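Local atomic coordinates of SusD-like carbohydrate binding protein (Bacteroides vulgatus, PDB entry 3LEW), a protein that probably binds carbohydrate at the outer membrane as a SusD-family nutrient-binding protein. Residues M48-D53 against S268-Y273; W256-A259 against D263-N266; Y282-N287 against A309-A314; R330-D333 against Q337-D340. All blocks are in the same frame, centred on the assembly; numbering follows the deposited sequence. Where two conformers were deposited one is given.

Overall arrangement
Helix 46-54, near the N terminus, is contacted by residues 268-273 in interaction 1, which thereby closes a loop of more than two hundred residues, half of them helical. Interaction 2, a short turn at the end of strand 254-258, is nested inside that loop. Interactions 3 and 4 follow in series: the first joins the loop leading into strand 286-288 to the turn after strand 306-309, the second closes a tight loop before strand 341-345. Residues 268-273 form the hub, since H272 and S268 bond to interaction 4 and Y269 to interaction 3, while interactions 2 and 3 do not touch.

Interaction 1. Residues M48-D53 against S268-Y273; sequences MLRAND and SYQFHY
R50 NH1 donates to Q270 OE1 over 2.7 Å, the one hydrogen bond between residues 48-53, in helix 46-54, and residues 268-273. In this SusD-family fold it is a helix-to-turn tie between stretches far apart in sequence, buried and carried almost entirely by two long polar side chains. The chains cross at about a right angle. The bond leaves the edge of the guanidinium in its own plane, whereas at the amide the donor is tilted 27° from the carbonyl plane; the two flat groups stand 62° apart. Q270 sets its CG between its own N and carbonyl carbon (chi1 71°) and then extends, which carries OE1 to the arginine. R50 instead bends at chi2 and chi3, folding its head back until L49 CB lies 3.5 Å above the guanidinium plane. Each head has a second hold, R50 NH2 on G404 O and Q270 NE2 on A267 O. A leucine in place of R50 would probably leave Q270 OE1 without its donor in a buried setting, and G404 O without this donor. The aliphatic part of the arginine also shares in the contact, R50 CD lying 3.4 Å from Q270 OE1.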
# COMPACT_ATOMS: atom_id res chain seq x y z
N MSE A 48 0.00 4.55 -6.49
CA MSE A 48 -0.44 3.16 -6.55
C MSE A 48 -1.16 2.72 -5.25
O MSE A 48 -2.17 2.03 -5.31
CB MSE A 48 0.74 2.24 -6.87
CG MSE A 48 1.15 2.33 -8.37
SE MSE A 48 2.54 3.62 -8.64
CE MSE A 48 3.90 2.73 -8.01
N LEU A 49 -0.69 3.20 -4.10
CA LEU A 49 -1.36 2.89 -2.82
C LEU A 49 -2.78 3.44 -2.84
O LEU A 49 -3.76 2.79 -2.42
CB LEU A 49 -0.59 3.50 -1.66
CG LEU A 49 0.85 2.97 -1.52
CD1 LEU A 49 1.46 3.61 -0.26
CD2 LEU A 49 0.93 1.45 -1.40
N ARG A 50 -2.94 4.66 -3.41
CA ARG A 50 -4.27 5.25 -3.50
C ARG A 50 -5.16 4.48 -4.47
O ARG A 50 -6.33 4.19 -4.15
CB ARG A 50 -4.18 6.77 -3.88
CG ARG A 50 -4.17 7.76 -2.72
CD ARG A 50 -2.89 7.75 -1.85
NE ARG A 50 -2.92 6.68 -0.84
CZ ARG A 50 -1.92 6.40 -0.02
NH1 ARG A 50 -0.74 7.04 -0.10
NH2 ARG A 50 -2.08 5.45 0.90
N ALA A 51 -4.64 4.12 -5.64
CA ALA A 51 -5.36 3.28 -6.58
C ALA A 51 -5.84 2.01 -5.91
O ALA A 51 -7.00 1.61 -6.09
CB ALA A 51 -4.47 2.93 -7.83
N ASN A 52 -4.96 1.39 -5.13
CA ASN A 52 -5.24 0.13 -4.46
C ASN A 52 -6.46 0.20 -3.54
O ASN A 52 -7.21 -0.75 -3.45
CB ASN A 52 -4.04 -0.41 -3.67
CG ASN A 52 -2.87 -0.83 -4.59
OD1 ASN A 52 -3.02 -0.87 -5.84
ND2 ASN A 52 -1.67 -1.02 -3.99
N ASP A 53 -6.62 1.30 -2.84
CA ASP A 53 -7.78 1.48 -1.98
C ASP A 53 -9.01 1.89 -2.74
O ASP A 53 -10.11 1.48 -2.36
CB ASP A 53 -7.44 2.49 -0.85
CG ASP A 53 -6.45 1.90 0.15
OD1 ASP A 53 -6.50 0.67 0.42
OD2 ASP A 53 -5.64 2.67 0.68
N SER A 268 3.35 14.97 -0.90
CA SER A 268 2.30 15.55 -0.07
C SER A 268 1.01 15.82 -0.87
O SER A 268 -0.08 15.91 -0.29
CB SER A 268 2.76 16.85 0.56
OG SER A 268 3.83 16.63 1.46
N TYR A 269 1.13 16.03 -2.17
CA TYR A 269 -0.02 16.36 -3.00
C TYR A 269 -1.11 15.29 -2.88
O TYR A 269 -2.32 15.61 -3.02
CB TYR A 269 0.42 16.58 -4.47
CG TYR A 269 -0.59 17.32 -5.31
CD1 TYR A 269 -1.64 16.63 -5.95
CD2 TYR A 269 -0.51 18.69 -5.49
CE1 TYR A 269 -2.57 17.30 -6.76
CE2 TYR A 269 -1.43 19.38 -6.27
CZ TYR A 269 -2.46 18.66 -6.91
OH TYR A 269 -3.37 19.30 -7.70
N GLN A 270 -0.74 14.06 -2.57
CA GLN A 270 -1.75 13.02 -2.40
C GLN A 270 -2.68 13.19 -1.20
O GLN A 270 -3.76 12.60 -1.17
CB GLN A 270 -1.17 11.65 -2.44
CG GLN A 270 -0.33 11.23 -1.26
CD GLN A 270 0.69 10.08 -1.70
OE1 GLN A 270 0.33 8.92 -1.64
NE2 GLN A 270 1.97 10.43 -2.03
N PHE A 271 -2.30 14.03 -0.24
CA PHE A 271 -3.24 14.47 0.81
C PHE A 271 -4.41 15.28 0.26
O PHE A 271 -5.47 15.38 0.91
CB PHE A 271 -2.49 15.21 1.95
CG PHE A 271 -1.87 14.26 2.99
CD1 PHE A 271 -0.65 13.65 2.76
CD2 PHE A 271 -2.54 13.97 4.15
CE1 PHE A 271 -0.10 12.78 3.69
CE2 PHE A 271 -1.98 13.10 5.10
CZ PHE A 271 -0.76 12.50 4.86
N HIS A 272 -4.30 15.87 -0.93
CA HIS A 272 -5.46 16.47 -1.54
C HIS A 272 -6.59 15.48 -1.88
O HIS A 272 -7.75 15.87 -2.02
CB HIS A 272 -5.10 17.30 -2.77
CG HIS A 272 -4.35 18.55 -2.46
ND1 HIS A 272 -4.88 19.57 -1.69
CD2 HIS A 272 -3.12 18.97 -2.85
CE1 HIS A 272 -4.01 20.56 -1.64
NE2 HIS A 272 -2.93 20.21 -2.32
N TYR A 273 -6.24 14.20 -1.98
CA TYR A 273 -7.17 13.07 -2.20
C TYR A 273 -7.61 12.48 -0.85
O TYR A 273 -8.81 12.23 -0.61
CB TYR A 273 -6.52 12.00 -3.12
CG TYR A 273 -5.95 12.61 -4.39
CD1 TYR A 273 -6.78 13.22 -5.31
CD2 TYR A 273 -4.57 12.57 -4.67
CE1 TYR A 273 -6.30 13.83 -6.44
CE2 TYR A 273 -4.06 13.18 -5.80
CZ TYR A 273 -4.92 13.82 -6.69
OH TYR A 273 -4.44 14.43 -7.83

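Interaction 2. Residues W256-A259 against D263-N266; sequences WGHA and DQSN
The imidazole of H258 and the side-chain amide of Q264 lie nearly parallel, their planes only 15° apart, yet they are not squarely stacked: Q264 NE2 approaches the ring obliquely, 3.5 Å from H258 CE1. At the edge of the amide, in its plane, sits the carbonyl oxygen of A259. There Q264 NE2 donates to A259 O over 2.9 Å, with 153° at the hydrogen, although it reaches the acceptor from above the carbonyl plane. One amide nitrogen thus meets both the ring of H258 and the backbone of the next residue. The two side chains come from opposite directions. Q264 is fully extended (chi1 171°), which carries its amide across to A259 O, the two CA atoms, of Q264 and A259, being 8.1 Å apart. The imidazole is held in turn by its NE2, bonded to E35 OE2, and its ring also meets that of W30. The result is a small side-chain-to-backbone closure of the turn that follows strand 254-258. That strand pairs with strand 341-345 through H258 and W256, while helix 19-35 flanks the turn, offering M34 to H258 and both N31 and E35 to Q264.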
# COMPACT_ATOMS: atom_id res chain seq x y z
N TRP A 256 8.34 2.60 8.62
CA TRP A 256 8.87 3.07 7.36
C TRP A 256 7.94 4.10 6.80
O TRP A 256 6.71 3.90 6.75
CB TRP A 256 8.96 1.88 6.39
CG TRP A 256 9.91 1.98 5.24
CD1 TRP A 256 11.09 2.69 5.18
CD2 TRP A 256 9.88 1.20 4.04
NE1 TRP A 256 11.75 2.43 4.01
CE2 TRP A 256 11.01 1.55 3.27
CE3 TRP A 256 8.97 0.28 3.51
CZ2 TRP A 256 11.26 0.99 2.01
CZ3 TRP A 256 9.22 -0.24 2.27
CH2 TRP A 256 10.35 0.12 1.54
N GLY A 257 8.52 5.20 6.35
CA GLY A 257 7.74 6.24 5.76
C GLY A 257 8.58 7.32 5.10
O GLY A 257 9.80 7.40 5.29
N HIS A 258 7.93 8.17 4.35
CA HIS A 258 8.60 9.21 3.54
C HIS A 258 8.26 10.61 4.08
O HIS A 258 7.11 11.05 4.04
CB HIS A 258 8.19 9.05 2.07
CG HIS A 258 8.79 10.04 1.13
ND1 HIS A 258 10.14 10.16 0.94
CD2 HIS A 258 8.20 10.94 0.30
CE1 HIS A 258 10.36 11.11 0.04
NE2 HIS A 258 9.21 11.59 -0.37
N ALA A 259 9.26 11.32 4.58
CA ALA A 259 9.05 12.66 5.16
C ALA A 259 8.87 13.70 4.05
O ALA A 259 9.31 13.51 2.90
CB ALA A 259 10.24 13.07 6.04
N ASP A 263 11.22 21.72 0.68
CA ASP A 263 12.21 21.31 -0.33
C ASP A 263 11.87 20.00 -1.03
O ASP A 263 12.38 19.67 -2.09
CB ASP A 263 13.55 21.10 0.39
CG ASP A 263 13.80 22.13 1.49
OD1 ASP A 263 14.01 23.31 1.15
OD2 ASP A 263 13.78 21.76 2.69
N GLN A 264 11.07 19.18 -0.37
CA GLN A 264 10.76 17.84 -0.86
C GLN A 264 9.27 17.61 -0.55
O GLN A 264 8.92 17.03 0.48
CB GLN A 264 11.66 16.83 -0.14
CG GLN A 264 11.35 15.36 -0.33
CD GLN A 264 12.33 14.50 0.45
OE1 GLN A 264 13.51 14.45 0.11
NE2 GLN A 264 11.87 13.87 1.53
N SER A 265 8.42 18.11 -1.43
CA SER A 265 6.98 18.25 -1.14
C SER A 265 6.03 17.66 -2.19
O SER A 265 4.80 17.83 -2.06
CB SER A 265 6.61 19.71 -0.93
OG SER A 265 6.84 20.46 -2.10
N ASN A 266 6.55 16.96 -3.19
CA ASN A 266 5.64 16.42 -4.21
C ASN A 266 4.71 15.36 -3.68
O ASN A 266 3.51 15.36 -4.01
CB ASN A 266 6.40 15.85 -5.41
CG ASN A 266 7.20 16.87 -6.20
OD1 ASN A 266 7.14 18.08 -5.98
ND2 ASN A 266 7.96 16.35 -7.19

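Interaction 3. Residues Y282-N287 against A309-A314; sequences YYYSFN and ATDPGA
The ring of Y284 packs against D311 and P312: the proline lies over its face, the aspartate meets it obliquely. P312 CD sits over that face, 4.0 Å from the centroid of the Y284 ring and 28° off its normal, which makes a CH-pi contact; CD is also 3.5 Å from Y284 CG. D311 comes to another part of the same ring, its CG 3.4 Å from Y284 CE2, and its side chain crosses the tyrosine at about a right angle. The carboxylate is turned 41° from the ring plane, so the two flat groups neither stack nor stand perpendicular.

Beyond this first shell the phenol oxygen reaches the turn through water. One water lies 2.5 Å from Y284 OH and donates to D311 OD2 over 2.7 Å; a second, only weakly linked to Y284 OH, donates to P312 O. The other carboxylate oxygen, D311 OD1, is engaged by R325 in a salt bridge, which ties the acid to strand 321-326.

Backbone conformation places the tyrosine. Y284 has positive phi, and its CG lies between N and the carbonyl carbon (chi1 36°), turning the ring toward the proline. Its carbonyl oxygen is also bonded by N287 ND2, while its backbone hydrogen-bonds to that of H272. On the other side, A314 N bonds back to D311 O over 3.1 Å. Proline second and glycine third, G313 with positive phi, is the classic sequence of a type II beta turn, set here in the connection between antiparallel strands 306-309 and 321-326.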
# COMPACT_ATOMS: atom_id res chain seq x y z
N TYR A 282 -7.83 20.03 -1.82
CA TYR A 282 -8.31 20.45 -3.11
C TYR A 282 -9.43 19.54 -3.60
O TYR A 282 -10.28 20.01 -4.34
CB TYR A 282 -7.18 20.34 -4.17
CG TYR A 282 -6.14 21.46 -4.16
CD1 TYR A 282 -6.24 22.59 -3.35
CD2 TYR A 282 -5.05 21.37 -4.99
CE1 TYR A 282 -5.27 23.58 -3.38
CE2 TYR A 282 -4.06 22.32 -5.01
CZ TYR A 282 -4.17 23.43 -4.23
OH TYR A 282 -3.19 24.39 -4.32
N TYR A 283 -9.38 18.24 -3.28
CA TYR A 283 -10.27 17.25 -3.92
C TYR A 283 -11.10 16.41 -2.94
O TYR A 283 -12.21 15.95 -3.29
CB TYR A 283 -9.48 16.32 -4.86
CG TYR A 283 -8.55 17.05 -5.79
CD1 TYR A 283 -9.06 17.96 -6.72
CD2 TYR A 283 -7.17 16.90 -5.71
CE1 TYR A 283 -8.23 18.68 -7.54
CE2 TYR A 283 -6.33 17.59 -6.53
CZ TYR A 283 -6.85 18.49 -7.44
OH TYR A 283 -6.00 19.22 -8.25
N TYR A 284 -10.61 16.27 -1.71
CA TYR A 284 -11.35 15.60 -0.62
C TYR A 284 -12.13 14.38 -1.14
O TYR A 284 -13.33 14.24 -0.87
CB TYR A 284 -12.28 16.60 0.10
CG TYR A 284 -12.92 17.63 -0.77
CD1 TYR A 284 -12.26 18.81 -1.06
CD2 TYR A 284 -14.20 17.43 -1.31
CE1 TYR A 284 -12.83 19.78 -1.90
CE2 TYR A 284 -14.77 18.39 -2.14
CZ TYR A 284 -14.09 19.55 -2.42
OH TYR A 284 -14.69 20.54 -3.21
N SER A 285 -11.45 13.50 -1.86
CA SER A 285 -12.15 12.55 -2.74
C SER A 285 -12.25 11.12 -2.21
O SER A 285 -13.16 10.39 -2.62
CB SER A 285 -11.50 12.53 -4.11
OG SER A 285 -10.10 12.24 -4.00
N PHE A 286 -11.32 10.75 -1.33
CA PHE A 286 -11.29 9.38 -0.72
C PHE A 286 -12.25 9.30 0.46
O PHE A 286 -11.86 9.38 1.61
CB PHE A 286 -9.85 8.99 -0.34
CG PHE A 286 -9.09 8.38 -1.48
CD1 PHE A 286 -8.81 9.11 -2.62
CD2 PHE A 286 -8.72 7.06 -1.46
CE1 PHE A 286 -8.13 8.54 -3.73
CE2 PHE A 286 -8.05 6.50 -2.56
CZ PHE A 286 -7.76 7.24 -3.68
N ASN A 287 -13.53 9.16 0.13
CA ASN A 287 -14.54 9.13 1.16
C ASN A 287 -14.81 7.68 1.53
O ASN A 287 -14.27 6.73 0.91
CB ASN A 287 -15.74 9.89 0.68
CG ASN A 287 -15.43 11.36 0.50
OD1 ASN A 287 -15.28 12.08 1.49
ND2 ASN A 287 -15.29 11.82 -0.75
N ALA A 309 -20.08 14.58 6.79
CA ALA A 309 -19.79 15.99 6.71
C ALA A 309 -19.97 16.46 5.29
O ALA A 309 -19.82 15.68 4.32
CB ALA A 309 -18.30 16.30 7.20
N THR A 310 -20.22 17.74 5.15
CA THR A 310 -20.21 18.39 3.86
C THR A 310 -18.74 18.59 3.41
O THR A 310 -17.79 18.50 4.22
CB THR A 310 -20.96 19.73 3.92
OG1 THR A 310 -20.50 20.49 5.04
CG2 THR A 310 -22.48 19.51 4.07
N ASP A 311 -18.57 18.88 2.12
CA ASP A 311 -17.22 19.06 1.52
C ASP A 311 -16.45 20.15 2.28
O ASP A 311 -17.00 21.21 2.61
CB ASP A 311 -17.33 19.41 0.05
CG ASP A 311 -17.88 18.25 -0.82
OD1 ASP A 311 -17.77 17.06 -0.43
OD2 ASP A 311 -18.36 18.56 -1.93
N PRO A 312 -15.18 19.88 2.62
CA PRO A 312 -14.46 20.82 3.47
C PRO A 312 -14.24 22.14 2.72
O PRO A 312 -13.81 22.16 1.57
CB PRO A 312 -13.14 20.09 3.78
CG PRO A 312 -12.99 19.12 2.67
CD PRO A 312 -14.38 18.70 2.27
N GLY A 313 -14.60 23.23 3.36
CA GLY A 313 -14.53 24.54 2.72
C GLY A 313 -15.82 25.04 2.07
O GLY A 313 -15.96 26.25 1.88
N ALA A 314 -16.74 24.13 1.70
CA ALA A 314 -17.98 24.51 0.99
C ALA A 314 -18.94 25.11 1.98
O ALA A 314 -18.92 24.73 3.15
CB ALA A 314 -18.63 23.31 0.31
O HOH W 1 -17.20 20.42 -3.54
O HOH W 2 -14.72 23.00 -0.92

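Interaction 4. Residues R330-D333 against Q337-D340; sequences RFRD and QLGD
R332 faces L338 and D340, and its side chain can be followed outward from CB, which rests 3.5 Å from L338 O. CG stands anti to N (chi1 -176°), and the chain runs on until a bend at chi3 swings the guanidinium toward D340. L338 CB lies over one face of that group, and R332 NH2 passes 3.8 Å from L338 CD1. At the tip, R332 NH1 forms a salt bridge with D340 OD1 at 2.7 Å. The acid is met from above its carboxylate plane, 65° out of it, with the two planes 68° apart.

The backbones beneath form a single antiparallel bridge between D333 and L338, a hydrogen-bonded pair. L338 O accepts twice, from R332 N and from D333 N at 3.1 Å: two residues, R332 and D333, stand opposite the single L338, a classic beta bulge. L338 N donates to D333 O over 3.0 Å; Q337 and L338 stand against D333, a G1 bulge, with Q337 at the positive phi that its first position normally has. F331 covers the same turn, its CE1 3.7 Å from Q337 CA.

D340 OD1 also takes Q260 N and its OD2 takes V249 N, while R332 NH2 reaches Q260 O. An asparagine in place of D340 would probably leave the R332 guanidinium without its charged mate and turn an NH2 toward one of the N-H donors, of R332, Q260 or V249, now held by carboxylate oxygens. The chemistry implies an ion pair whose charges are shared with neighbouring backbone: the acid is steadied by amide N-H groups, the base by a carbonyl, an arrangement consistent with both staying ionised.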
# COMPACT_ATOMS: atom_id res chain seq x y z
N ARG A 330 -4.86 13.75 7.55
CA ARG A 330 -4.96 15.18 7.37
C ARG A 330 -3.63 15.81 7.05
O ARG A 330 -2.64 15.37 7.54
CB ARG A 330 -5.52 15.84 8.62
CG ARG A 330 -6.83 15.25 9.07
CD ARG A 330 -7.45 15.97 10.27
NE ARG A 330 -6.59 16.16 11.44
CZ ARG A 330 -6.38 15.23 12.38
NH1 ARG A 330 -6.94 14.01 12.27
NH2 ARG A 330 -5.62 15.50 13.41
N PHE A 331 -3.62 16.85 6.22
CA PHE A 331 -2.41 17.63 6.02
C PHE A 331 -1.81 18.02 7.37
O PHE A 331 -2.51 18.40 8.32
CB PHE A 331 -2.71 18.92 5.23
CG PHE A 331 -2.73 18.75 3.72
CD1 PHE A 331 -1.54 18.77 3.01
CD2 PHE A 331 -3.93 18.60 3.01
CE1 PHE A 331 -1.55 18.64 1.64
CE2 PHE A 331 -3.93 18.45 1.65
CZ PHE A 331 -2.74 18.50 0.96
N ARG A 332 -0.50 17.93 7.46
CA ARG A 332 0.24 18.43 8.62
C ARG A 332 0.33 19.94 8.59
O ARG A 332 0.03 20.61 9.58
CB ARG A 332 1.62 17.79 8.71
CG ARG A 332 2.37 18.21 9.96
CD ARG A 332 3.69 17.51 10.06
NE ARG A 332 4.71 18.13 9.20
CZ ARG A 332 5.29 17.56 8.14
NH1 ARG A 332 4.93 16.37 7.75
NH2 ARG A 332 6.23 18.18 7.47
N ASP A 333 0.69 20.48 7.42
CA ASP A 333 0.82 21.93 7.23
C ASP A 333 -0.05 22.26 6.02
O ASP A 333 0.32 21.95 4.90
CB ASP A 333 2.31 22.27 6.98
CG ASP A 333 2.56 23.75 6.77
OD1 ASP A 333 1.58 24.51 6.49
OD2 ASP A 333 3.76 24.15 6.90
N GLN A 337 1.10 22.81 2.32
CA GLN A 337 0.70 21.53 1.72
C GLN A 337 1.70 20.40 1.97
O GLN A 337 2.26 19.83 1.04
CB GLN A 337 0.38 21.72 0.23
CG GLN A 337 -0.75 22.70 -0.04
CD GLN A 337 -1.03 22.94 -1.51
OE1 GLN A 337 -0.76 22.08 -2.39
NE2 GLN A 337 -1.58 24.10 -1.79
N LEU A 338 1.94 20.10 3.25
CA LEU A 338 2.85 19.04 3.63
C LEU A 338 2.13 17.98 4.43
O LEU A 338 1.32 18.26 5.29
CB LEU A 338 4.01 19.57 4.50
CG LEU A 338 4.91 20.66 3.90
CD1 LEU A 338 6.01 21.02 4.94
CD2 LEU A 338 5.53 20.16 2.60
N GLY A 339 2.47 16.73 4.13
CA GLY A 339 2.04 15.58 4.94
C GLY A 339 2.88 14.39 4.58
O GLY A 339 3.08 14.12 3.40
N ASP A 340 3.36 13.65 5.59
CA ASP A 340 4.27 12.54 5.34
C ASP A 340 3.48 11.30 4.90
O ASP A 340 2.31 11.13 5.22
CB ASP A 340 5.13 12.19 6.57
CG ASP A 340 6.06 13.34 7.02
OD1 ASP A 340 6.16 14.40 6.34
OD2 ASP A 340 6.73 13.16 8.10